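Local coordinates for heme-binding protein A (Haemophilus parasuis 29755, PDB 3TPA), which probably binds glutathione as a family 5 extracellular solute-binding protein, despite the heme-binding name it carries, at residues Y40-L43 against V44-K47. The protein carries 1 engineered substitution. Residues are numbered along the deposited sequence; the frame is centred on the assembly and turned at random.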
ATOM      1  N   TYR A  40       3.090 -13.401  12.695  1.00 15.07           N
ATOM      2  CA  TYR A  40       2.104 -12.695  13.530  1.00 17.84           C
ATOM      3  C   TYR A  40       0.675 -12.778  12.980  1.00 22.11           C
ATOM      4  O   TYR A  40       0.462 -13.252  11.866  1.00 17.46           O
ATOM      5  CB  TYR A  40       2.492 -11.216  13.634  1.00 15.62           C
ATOM      6  CG  TYR A  40       3.759 -10.941  14.427  1.00 17.52           C
ATOM      7  CD1 TYR A  40       3.713 -10.822  15.804  1.00 18.95           C
ATOM      8  CD2 TYR A  40       4.991 -10.764  13.798  1.00 18.27           C
ATOM      9  CE1 TYR A  40       4.845 -10.554  16.546  1.00 21.07           C
ATOM     10  CE2 TYR A  40       6.147 -10.492  14.543  1.00 13.75           C
ATOM     11  CZ  TYR A  40       6.056 -10.390  15.925  1.00 19.10           C
ATOM     12  OH  TYR A  40       7.163 -10.124  16.714  1.00 20.10           O
ATOM     13  N   ASN A  41      -0.288 -12.305  13.780  1.00 19.46           N
ATOM     14  CA  ASN A  41      -1.670 -12.066  13.348  1.00 15.91           C
ATOM     15  C   ASN A  41      -2.095 -10.682  13.736  1.00 17.18           C
ATOM     16  O   ASN A  41      -1.439 -10.047  14.557  1.00 17.12           O
ATOM     17  CB  ASN A  41      -2.641 -13.046  14.004  1.00 11.32           C
ATOM     18  CG  ASN A  41      -2.537 -14.435  13.419  1.00 21.32           C
ATOM     19  OD1 ASN A  41      -2.154 -15.388  14.097  1.00 20.32           O
ATOM     20  ND2 ASN A  41      -2.863 -14.551  12.142  1.00 16.40           N
ATOM     21  N   ARG A  42      -3.202 -10.223  13.150  1.00 18.76           N
ATOM     22  CA  ARG A  42      -3.824  -8.953  13.512  1.00 13.69           C
ATOM     23  C   ARG A  42      -5.210  -9.228  14.072  1.00 14.81           C
ATOM     24  O   ARG A  42      -5.699 -10.341  13.977  1.00 14.25           O
ATOM     25  CB  ARG A  42      -3.954  -8.050  12.276  1.00 13.68           C
ATOM     26  CG  ARG A  42      -2.696  -7.253  11.903  1.00 21.35           C
ATOM     27  CD  ARG A  42      -1.476  -8.122  11.594  1.00 13.57           C
ATOM     28  NE  ARG A  42      -1.731  -9.042  10.493  1.00 14.15           N
ATOM     29  CZ  ARG A  42      -0.920 -10.036  10.165  1.00 21.19           C
ATOM     30  NH1 ARG A  42       0.190 -10.216  10.855  1.00 15.07           N
ATOM     31  NH2 ARG A  42      -1.215 -10.848   9.158  1.00 18.35           N
ATOM     32  N   LEU A  43      -5.845  -8.206  14.650  1.00 15.51           N
ATOM     33  CA  LEU A  43      -7.190  -8.339  15.213  1.00 14.06           C
ATOM     34  C   LEU A  43      -8.163  -8.864  14.158  1.00 14.66           C
ATOM     35  O   LEU A  43      -8.867  -9.854  14.388  1.00 16.77           O
ATOM     36  CB  LEU A  43      -7.675  -7.008  15.799  1.00 16.35           C
ATOM     37  CG  LEU A  43      -7.117  -6.659  17.189  1.00 18.29           C
ATOM     38  CD1 LEU A  43      -7.467  -5.235  17.578  1.00 17.14           C
ATOM     39  CD2 LEU A  43      -7.648  -7.652  18.235  1.00 17.47           C
ATOM     40  N   VAL A  44      -8.182  -8.207  13.002  1.00 11.07           N
ATOM     41  CA  VAL A  44      -8.881  -8.710  11.815  1.00 12.95           C
ATOM     42  C   VAL A  44      -7.884  -8.777  10.657  1.00 15.99           C
ATOM     43  O   VAL A  44      -6.890  -8.049  10.652  1.00 18.38           O
ATOM     44  CB  VAL A  44     -10.088  -7.822  11.434  1.00 15.02           C
ATOM     45  CG1 VAL A  44     -11.024  -7.655  12.629  1.00 18.02           C
ATOM     46  CG2 VAL A  44      -9.612  -6.440  10.924  1.00  8.54           C
ATOM     47  N   GLU A  45      -8.129  -9.657   9.686  1.00 13.41           N
ATOM     48  CA  GLU A  45      -7.177  -9.882   8.598  1.00 17.11           C
ATOM     49  C   GLU A  45      -7.864  -9.665   7.258  1.00 17.68           C
ATOM     50  O   GLU A  45      -9.056  -9.892   7.145  1.00 15.02           O
ATOM     51  CB  GLU A  45      -6.682 -11.331   8.631  1.00 22.19           C
ATOM     52  CG  GLU A  45      -6.242 -11.831   9.999  1.00 26.09           C
ATOM     53  CD  GLU A  45      -4.823 -11.450  10.314  1.00 27.80           C
ATOM     54  OE1 GLU A  45      -4.222 -12.070  11.218  1.00 19.19           O
ATOM     55  OE2 GLU A  45      -4.305 -10.531   9.647  1.00 30.11           O
ATOM     56  N   PHE A  46      -7.118  -9.263   6.232  1.00 16.14           N
ATOM     57  CA  PHE A  46      -7.718  -9.117   4.900  1.00 15.89           C
ATOM     58  C   PHE A  46      -8.057 -10.498   4.321  1.00 21.63           C
ATOM     59  O   PHE A  46      -7.239 -11.408   4.372  1.00 21.74           O
ATOM     60  CB  PHE A  46      -6.761  -8.396   3.946  1.00 12.78           C
ATOM     61  CG  PHE A  46      -6.524  -6.943   4.290  1.00 19.80           C
ATOM     62  CD1 PHE A  46      -7.484  -5.990   4.022  1.00 19.16           C
ATOM     63  CD2 PHE A  46      -5.324  -6.537   4.850  1.00 17.85           C
ATOM     64  CE1 PHE A  46      -7.263  -4.665   4.330  1.00 20.95           C
ATOM     65  CE2 PHE A  46      -5.093  -5.214   5.155  1.00 18.56           C
ATOM     66  CZ  PHE A  46      -6.066  -4.272   4.889  1.00 19.46           C
ATOM     67  N   LYS A  47      -9.259 -10.667   3.786  1.00 17.40           N
ATOM     68  CA  LYS A  47      -9.579 -11.897   3.066  1.00 18.34           C
ATOM     69  C   LYS A  47      -8.559 -12.037   1.944  1.00 26.93           C
ATOM     70  O   LYS A  47      -8.111 -11.029   1.400  1.00 23.26           O
ATOM     71  CB  LYS A  47     -11.003 -11.852   2.489  1.00 20.00           C
ATOM     72  CG  LYS A  47     -12.112 -11.961   3.537  1.00 37.09           C
ATOM     73  CD  LYS A  47     -13.502 -11.960   2.900  1.00 42.01           C
ATOM     74  CE  LYS A  47     -14.587 -12.322   3.909  1.00 44.88           C
ATOM     75  NZ  LYS A  47     -14.505 -13.747   4.361  1.00 51.24           N
TER
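The carboxylate of Glu-45 folds back on Asn-41 and Arg-42 where the chain turns between helix 36-39 and edge strand 44-46 of a five-stranded antiparallel sheet in this family 5 solute-binding protein. Two hydrogen bonds grip OE1. Arg-42 N donates to Glu-45 OE1 at 2.9 Å and nearly straight, arriving from above the carboxylate plane; Asn-41 ND2 reaches Glu-45 OE1 at 3.0 Å from the opposite face, on the anti side, with the oxygen close to the plane of the amide. Asn-41 OD1 accepts from Thr-189 OG1 and ND2 also bonds Tyr-211 OH, which should fix that amide's rotation. Glu-45 gets back to the turn through a bend at chi2 (-84°). The charged pairing uses the other oxygen: Arg-42, bent at chi2 and chi3, curls its guanidinium round to Glu-45, while its NH1 bonds Ser-36 O and Ser-163 OG. Guanidinium and carboxylate planes stand 80° apart and NE and NH2 share one oxygen, so the pair is not the coplanar, two-oxygen kind. The Leu-43 side chain packs on Phe-72, Leu-74, Val-97 and Phe-101. Both guanidinium bonds to Glu-45 OE2 are weak, with Arg-42 NE and Arg-42 NH2 each 3.1 Å from it.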